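Local coordinates for protein Cas13d (uncultured Ruminococcus sp, PDB 6IV9) that binds a CRISPR RNA to form a guide complex and uses two HEPN domains for guide RNA maturation and target RNA cleavage, at residues A[213-218]-A[312-317]; A[285-290]-A[301-306]. The protein carries 2 engineered substitutions. One frame throughout, in Å; residues are numbered along the deposited sequence.

Contact 1 of 2, residues A[213-218]-A[312-317]; sequences LSARNT and PEYRDT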
loop_
_atom_site.group_PDB
_atom_site.type_symbol
_atom_site.label_atom_id
_atom_site.label_comp_id
_atom_site.label_asym_id
_atom_site.label_seq_id
_atom_site.Cartn_x
_atom_site.Cartn_y
_atom_site.Cartn_z
ATOM N N LEU A 213 -13.914 12.647 -16.774
ATOM C CA LEU A 213 -14.690 12.988 -15.561
ATOM C C LEU A 213 -14.079 14.235 -14.923
ATOM O O LEU A 213 -12.909 14.463 -15.106
ATOM C CB LEU A 213 -14.646 11.831 -14.565
ATOM C CG LEU A 213 -15.296 10.530 -15.011
ATOM C CD1 LEU A 213 -15.098 9.453 -13.970
ATOM C CD2 LEU A 213 -16.767 10.722 -15.286
ATOM N N SER A 214 -14.892 15.007 -14.242
ATOM C CA SER A 214 -14.311 16.138 -13.509
ATOM C C SER A 214 -15.096 16.294 -12.219
ATOM O O SER A 214 -16.318 16.341 -12.296
ATOM C CB SER A 214 -14.332 17.384 -14.315
ATOM O OG SER A 214 -13.930 18.465 -13.507
ATOM N N ALA A 215 -14.397 16.514 -11.107
ATOM C CA ALA A 215 -15.035 16.723 -9.789
ATOM C C ALA A 215 -15.705 18.098 -9.767
ATOM O O ALA A 215 -16.379 18.395 -8.822
ATOM C CB ALA A 215 -14.046 16.575 -8.672
ATOM N N ARG A 216 -15.470 18.901 -10.793
ATOM C CA ARG A 216 -16.047 20.258 -10.889
ATOM C C ARG A 216 -17.424 20.185 -11.548
ATOM O O ARG A 216 -18.077 21.209 -11.654
ATOM C CB ARG A 216 -15.077 21.197 -11.603
ATOM C CG ARG A 216 -13.951 21.681 -10.703
ATOM C CD ARG A 216 -12.814 22.386 -11.395
ATOM N NE ARG A 216 -12.150 21.509 -12.339
ATOM C CZ ARG A 216 -11.626 20.329 -12.043
ATOM N NH1 ARG A 216 -11.618 19.898 -10.797
ATOM N NH2 ARG A 216 -11.119 19.580 -12.999
ATOM N N ASN A 217 -17.831 18.993 -11.967
ATOM C CA ASN A 217 -19.185 18.797 -12.532
ATOM C C ASN A 217 -20.042 18.055 -11.512
ATOM O O ASN A 217 -19.621 17.029 -11.005
ATOM C CB ASN A 217 -19.183 17.957 -13.803
ATOM C CG ASN A 217 -18.540 18.661 -14.968
ATOM O OD1 ASN A 217 -18.564 19.876 -15.039
ATOM N ND2 ASN A 217 -17.945 17.900 -15.862
ATOM N N THR A 218 -21.228 18.579 -11.238
ATOM C CA THR A 218 -22.177 17.885 -10.345
ATOM C C THR A 218 -22.790 16.713 -11.111
ATOM O O THR A 218 -22.640 16.643 -12.313
ATOM C CB THR A 218 -23.349 18.781 -9.937
ATOM O OG1 THR A 218 -24.035 19.086 -11.141
ATOM C CG2 THR A 218 -22.922 20.039 -9.221
ATOM N N PRO A 312 -21.047 20.669 -2.527
ATOM C CA PRO A 312 -21.269 19.963 -1.274
ATOM C C PRO A 312 -21.833 18.548 -1.455
ATOM O O PRO A 312 -21.734 17.771 -0.568
ATOM C CB PRO A 312 -22.311 20.805 -0.534
ATOM C CG PRO A 312 -22.265 22.147 -1.199
ATOM C CD PRO A 312 -21.840 21.879 -2.618
ATOM N N GLU A 313 -22.401 18.256 -2.617
ATOM C CA GLU A 313 -22.976 16.911 -2.868
ATOM C C GLU A 313 -21.862 15.854 -2.771
ATOM O O GLU A 313 -22.125 14.770 -2.338
ATOM C CB GLU A 313 -23.776 16.881 -4.168
ATOM C CG GLU A 313 -22.957 17.029 -5.431
ATOM C CD GLU A 313 -23.756 16.807 -6.700
ATOM O OE1 GLU A 313 -24.857 17.315 -6.769
ATOM O OE2 GLU A 313 -23.279 16.135 -7.583
ATOM N N TYR A 314 -20.657 16.194 -3.196
ATOM C CA TYR A 314 -19.529 15.236 -3.116
ATOM C C TYR A 314 -19.235 14.911 -1.658
ATOM O O TYR A 314 -19.017 13.784 -1.334
ATOM C CB TYR A 314 -18.285 15.830 -3.762
ATOM C CG TYR A 314 -18.270 15.777 -5.259
ATOM C CD1 TYR A 314 -18.903 16.738 -6.016
ATOM C CD2 TYR A 314 -17.622 14.761 -5.920
ATOM C CE1 TYR A 314 -18.882 16.693 -7.396
ATOM C CE2 TYR A 314 -17.584 14.703 -7.296
ATOM C CZ TYR A 314 -18.222 15.671 -8.041
ATOM O OH TYR A 314 -18.162 15.594 -9.388
ATOM N N ARG A 315 -19.254 15.929 -0.810
ATOM C CA ARG A 315 -19.002 15.766 0.640
ATOM C C ARG A 315 -20.098 14.908 1.263
ATOM O O ARG A 315 -19.812 14.205 2.191
ATOM C CB ARG A 315 -18.694 17.103 1.309
ATOM C CG ARG A 315 -17.372 17.692 0.849
ATOM C CD ARG A 315 -16.924 18.897 1.634
ATOM N NE ARG A 315 -17.796 20.030 1.433
ATOM C CZ ARG A 315 -17.834 20.758 0.344
ATOM N NH1 ARG A 315 -16.994 20.524 -0.637
ATOM N NH2 ARG A 315 -18.725 21.713 0.228
ATOM N N ASP A 316 -21.318 15.019 0.757
ATOM C CA ASP A 316 -22.434 14.189 1.268
ATOM C C ASP A 316 -22.128 12.716 0.986
ATOM O O ASP A 316 -22.429 11.892 1.804
ATOM C CB ASP A 316 -23.756 14.640 0.666
ATOM C CG ASP A 316 -24.245 15.945 1.259
ATOM O OD1 ASP A 316 -23.782 16.305 2.322
ATOM O OD2 ASP A 316 -25.065 16.566 0.637
ATOM N N THR A 317 -21.588 12.424 -0.188
ATOM C CA THR A 317 -21.244 11.024 -0.511
ATOM C C THR A 317 -20.154 10.529 0.443
ATOM O O THR A 317 -20.296 9.449 0.960
ATOM C CB THR A 317 -20.814 10.870 -1.970
ATOM O OG1 THR A 317 -21.945 11.071 -2.811
ATOM C CG2 THR A 317 -20.174 9.530 -2.242
#

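Contact 2 of 2, residues A[285-290]-A[301-306]; sequences GQIAQC and FDLYSF. Engineered in segment 285-290: Ala288 (natural residue Arg).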
loop_
_atom_site.group_PDB
_atom_site.type_symbol
_atom_site.label_atom_id
_atom_site.label_comp_id
_atom_site.label_asym_id
_atom_site.label_seq_id
_atom_site.Cartn_x
_atom_site.Cartn_y
_atom_site.Cartn_z
ATOM N N GLY A 285 -10.616 10.516 -10.448
ATOM C CA GLY A 285 -10.126 11.209 -11.649
ATOM C C GLY A 285 -9.432 12.512 -11.298
ATOM O O GLY A 285 -8.420 12.813 -11.892
ATOM N N GLN A 286 -9.983 13.246 -10.347
ATOM C CA GLN A 286 -9.405 14.538 -9.913
ATOM C C GLN A 286 -8.019 14.308 -9.303
ATOM O O GLN A 286 -7.109 15.043 -9.616
ATOM C CB GLN A 286 -10.365 15.220 -8.944
ATOM C CG GLN A 286 -9.715 16.251 -8.044
ATOM C CD GLN A 286 -9.341 17.523 -8.760
ATOM O OE1 GLN A 286 -9.809 17.812 -9.841
ATOM N NE2 GLN A 286 -8.475 18.292 -8.138
ATOM N N ILE A 287 -7.876 13.275 -8.481
ATOM C CA ILE A 287 -6.559 12.976 -7.864
ATOM C C ILE A 287 -5.570 12.635 -8.978
ATOM O O ILE A 287 -4.475 13.120 -8.949
ATOM C CB ILE A 287 -6.661 11.861 -6.815
ATOM C CG1 ILE A 287 -7.604 12.247 -5.677
ATOM C CG2 ILE A 287 -5.286 11.524 -6.297
ATOM C CD1 ILE A 287 -7.979 11.111 -4.786
ATOM N N ALA A 288 -6.018 11.883 -9.973
ATOM C CA ALA A 288 -5.149 11.489 -11.098
ATOM C C ALA A 288 -4.655 12.738 -11.826
ATOM O O ALA A 288 -3.513 12.792 -12.171
ATOM C CB ALA A 288 -5.887 10.569 -12.021
ATOM N N GLN A 289 -5.511 13.742 -11.959
ATOM C CA GLN A 289 -5.167 15.008 -12.657
ATOM C C GLN A 289 -4.186 15.850 -11.836
ATOM O O GLN A 289 -3.672 16.801 -12.369
ATOM C CB GLN A 289 -6.437 15.779 -12.999
ATOM C CG GLN A 289 -7.270 15.108 -14.069
ATOM C CD GLN A 289 -8.646 15.715 -14.137
ATOM O OE1 GLN A 289 -8.825 16.903 -13.962
ATOM N NE2 GLN A 289 -9.637 14.889 -14.365
ATOM N N CYS A 290 -4.039 15.549 -10.556
ATOM C CA CYS A 290 -3.128 16.306 -9.680
ATOM C C CYS A 290 -1.749 15.664 -9.586
ATOM O O CYS A 290 -0.849 16.359 -9.213
ATOM C CB CYS A 290 -3.691 16.372 -8.276
ATOM S SG CYS A 290 -5.166 17.405 -8.180
ATOM N N PHE A 301 -3.385 21.927 -9.303
ATOM C CA PHE A 301 -2.645 22.283 -8.072
ATOM C C PHE A 301 -3.542 22.196 -6.837
ATOM O O PHE A 301 -3.089 22.580 -5.780
ATOM C CB PHE A 301 -2.087 23.695 -8.239
ATOM C CG PHE A 301 -0.920 23.748 -9.181
ATOM C CD1 PHE A 301 0.348 23.418 -8.748
ATOM C CD2 PHE A 301 -1.100 24.053 -10.510
ATOM C CE1 PHE A 301 1.420 23.424 -9.618
ATOM C CE2 PHE A 301 -0.027 24.065 -11.380
ATOM C CZ PHE A 301 1.226 23.756 -10.930
ATOM N N ASP A 302 -4.741 21.650 -6.980
ATOM C CA ASP A 302 -5.735 21.664 -5.882
ATOM C C ASP A 302 -5.929 20.298 -5.216
ATOM O O ASP A 302 -6.972 20.100 -4.648
ATOM C CB ASP A 302 -7.031 22.343 -6.316
ATOM C CG ASP A 302 -7.712 21.713 -7.510
ATOM O OD1 ASP A 302 -7.092 20.917 -8.171
ATOM O OD2 ASP A 302 -8.857 22.046 -7.752
ATOM N N LEU A 303 -4.897 19.467 -5.177
ATOM C CA LEU A 303 -5.008 18.105 -4.591
ATOM C C LEU A 303 -5.457 18.197 -3.134
ATOM O O LEU A 303 -6.272 17.420 -2.725
ATOM C CB LEU A 303 -3.604 17.495 -4.603
ATOM C CG LEU A 303 -3.473 15.980 -4.603
ATOM C CD1 LEU A 303 -2.215 15.528 -3.905
ATOM C CD2 LEU A 303 -4.700 15.276 -4.092
ATOM N N TYR A 304 -4.904 19.140 -2.395
ATOM C CA TYR A 304 -5.186 19.198 -0.945
ATOM C C TYR A 304 -6.362 20.098 -0.593
ATOM O O TYR A 304 -6.772 20.042 0.527
ATOM C CB TYR A 304 -3.907 19.594 -0.216
ATOM C CG TYR A 304 -2.760 18.692 -0.569
ATOM C CD1 TYR A 304 -2.733 17.392 -0.117
ATOM C CD2 TYR A 304 -1.737 19.111 -1.389
ATOM C CE1 TYR A 304 -1.706 16.533 -0.449
ATOM C CE2 TYR A 304 -0.696 18.271 -1.725
ATOM C CZ TYR A 304 -0.678 16.978 -1.249
ATOM O OH TYR A 304 0.328 16.129 -1.554
ATOM N N SER A 305 -6.863 20.891 -1.525
ATOM C CA SER A 305 -7.967 21.821 -1.188
ATOM C C SER A 305 -9.279 21.486 -1.902
ATOM O O SER A 305 -10.305 21.832 -1.376
ATOM C CB SER A 305 -7.551 23.215 -1.520
ATOM O OG SER A 305 -7.313 23.337 -2.897
ATOM N N PHE A 306 -9.223 20.743 -2.998
ATOM C CA PHE A 306 -10.408 20.545 -3.869
ATOM C C PHE A 306 -11.595 19.938 -3.126
ATOM O O PHE A 306 -12.698 20.348 -3.419
ATOM C CB PHE A 306 -10.047 19.785 -5.146
ATOM C CG PHE A 306 -10.158 18.288 -5.037
ATOM C CD1 PHE A 306 -11.381 17.668 -5.174
ATOM C CD2 PHE A 306 -9.073 17.515 -4.679
ATOM C CE1 PHE A 306 -11.508 16.301 -5.037
ATOM C CE2 PHE A 306 -9.201 16.146 -4.535
ATOM C CZ PHE A 306 -10.414 15.542 -4.719
#

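Contact 1 of 2, residues A[213-218]-A[312-317]
Two tyrosine hydroxyls grip the carbonyl oxygen of Asn217: Tyr314 OH donates to Asn217 O at 2.6 Å, and Tyr278 OH from helix 267-291 bonds the same atom. The case illustrates how an irregular loop can be anchored through its backbone. The C=O...donor angle at Asn217 O is 156° and the Tyr314 hydroxyl is tilted modestly from the carbonyl plane, while the oxygen itself lies at the ring edge. Tyr314 reaches it because its CG stands anti to the carbonyl carbon (chi1 -79°), sending the ring off helix 312-330 toward the loop. The ring also passes Ala215, whose O lies 3.3 Å from Tyr314 CE1 and whose CB is 4.2 Å from Tyr314 CE2. A type I turn from Ser214 to Asn217 shapes the loop, closed by Asn217 N to Ser214 O at 3.1 Å; an ST turn reinforces it, Arg216 N donating to Ser214 OG. Beside the ring, Glu313 OE2 comes within 3.5 Å of Thr218 CB, the two side chains crossing at about a right angle. That carboxylate oxygen accepts from Tyr219 N and is bonded to His279 NE2, while Thr218 OG1 caps Val221 N. The start of helix 312-330 is thereby joined to the start of helix 219-223, with helix 267-291 touching Tyr314 and helix 232-251 touching Leu213 and Asn217.

Contact 2 of 2, residues A[285-290]-A[301-306]
The C-terminal end of helix 267-291, where a probable HEPN RxxxxH motif begins before running on past the helix, packs Gln286, Ile287 and Cys290 against the chain that returns after it. At the arginine position of that probable motif stands Ala288, an engineered residue that makes no contact here. Gln286 does double duty. With CG anti to the backbone N (chi1 158°), that carbon lies over the centre of the Phe306 ring, a CH-pi contact with CG 3.3 Å from the ring centroid and only 4° off the normal. The bend at chi2 then turns the amide, and Gln286 NE2 donates to Asp302 OD1 at 3.0 Å, meeting the oxygen from above the carboxylate plane, whereas OD1 lies almost in the amide plane. Arg216 holds the amide's other end at OE1, and Arg300 pairs with Asp302 OD2, so both groups are restrained from two directions. Asp302 O in turn accepts from Ser305 N and Phe306 N, shaping the bend that delivers the phenyl ring. One turn further along the helix, Cys290 CB packs 3.7 Å from Leu303 CG. Ile287 CG2 lies 4.4 Å from Leu303 CD2. Helix 168-197 adjoins Ile287 and Leu303, and helix 497-505 touches Ile287 and Phe306.

In the fold
From the N terminus, the chain leaves helix 168-197, runs through loop 213-218 and enters helix 219-223; after helices 232-251 and 267-291 it turns back. Contact 2 closes a short loop of ten residues between 285-290 and 301-306. Contact 1 closes a much longer one, of 93 mostly helical residues, when helix 312-330 returns to the early loop, so the small closure nests within the large one. Their centres are about 13 Å apart, and they meet directly, through the Arg216-Gln286 bond and the packing of Ala215 CB on Gln286 CB. Helix 267-291 thus sits at the junction, touching both the early loop and the returning chain.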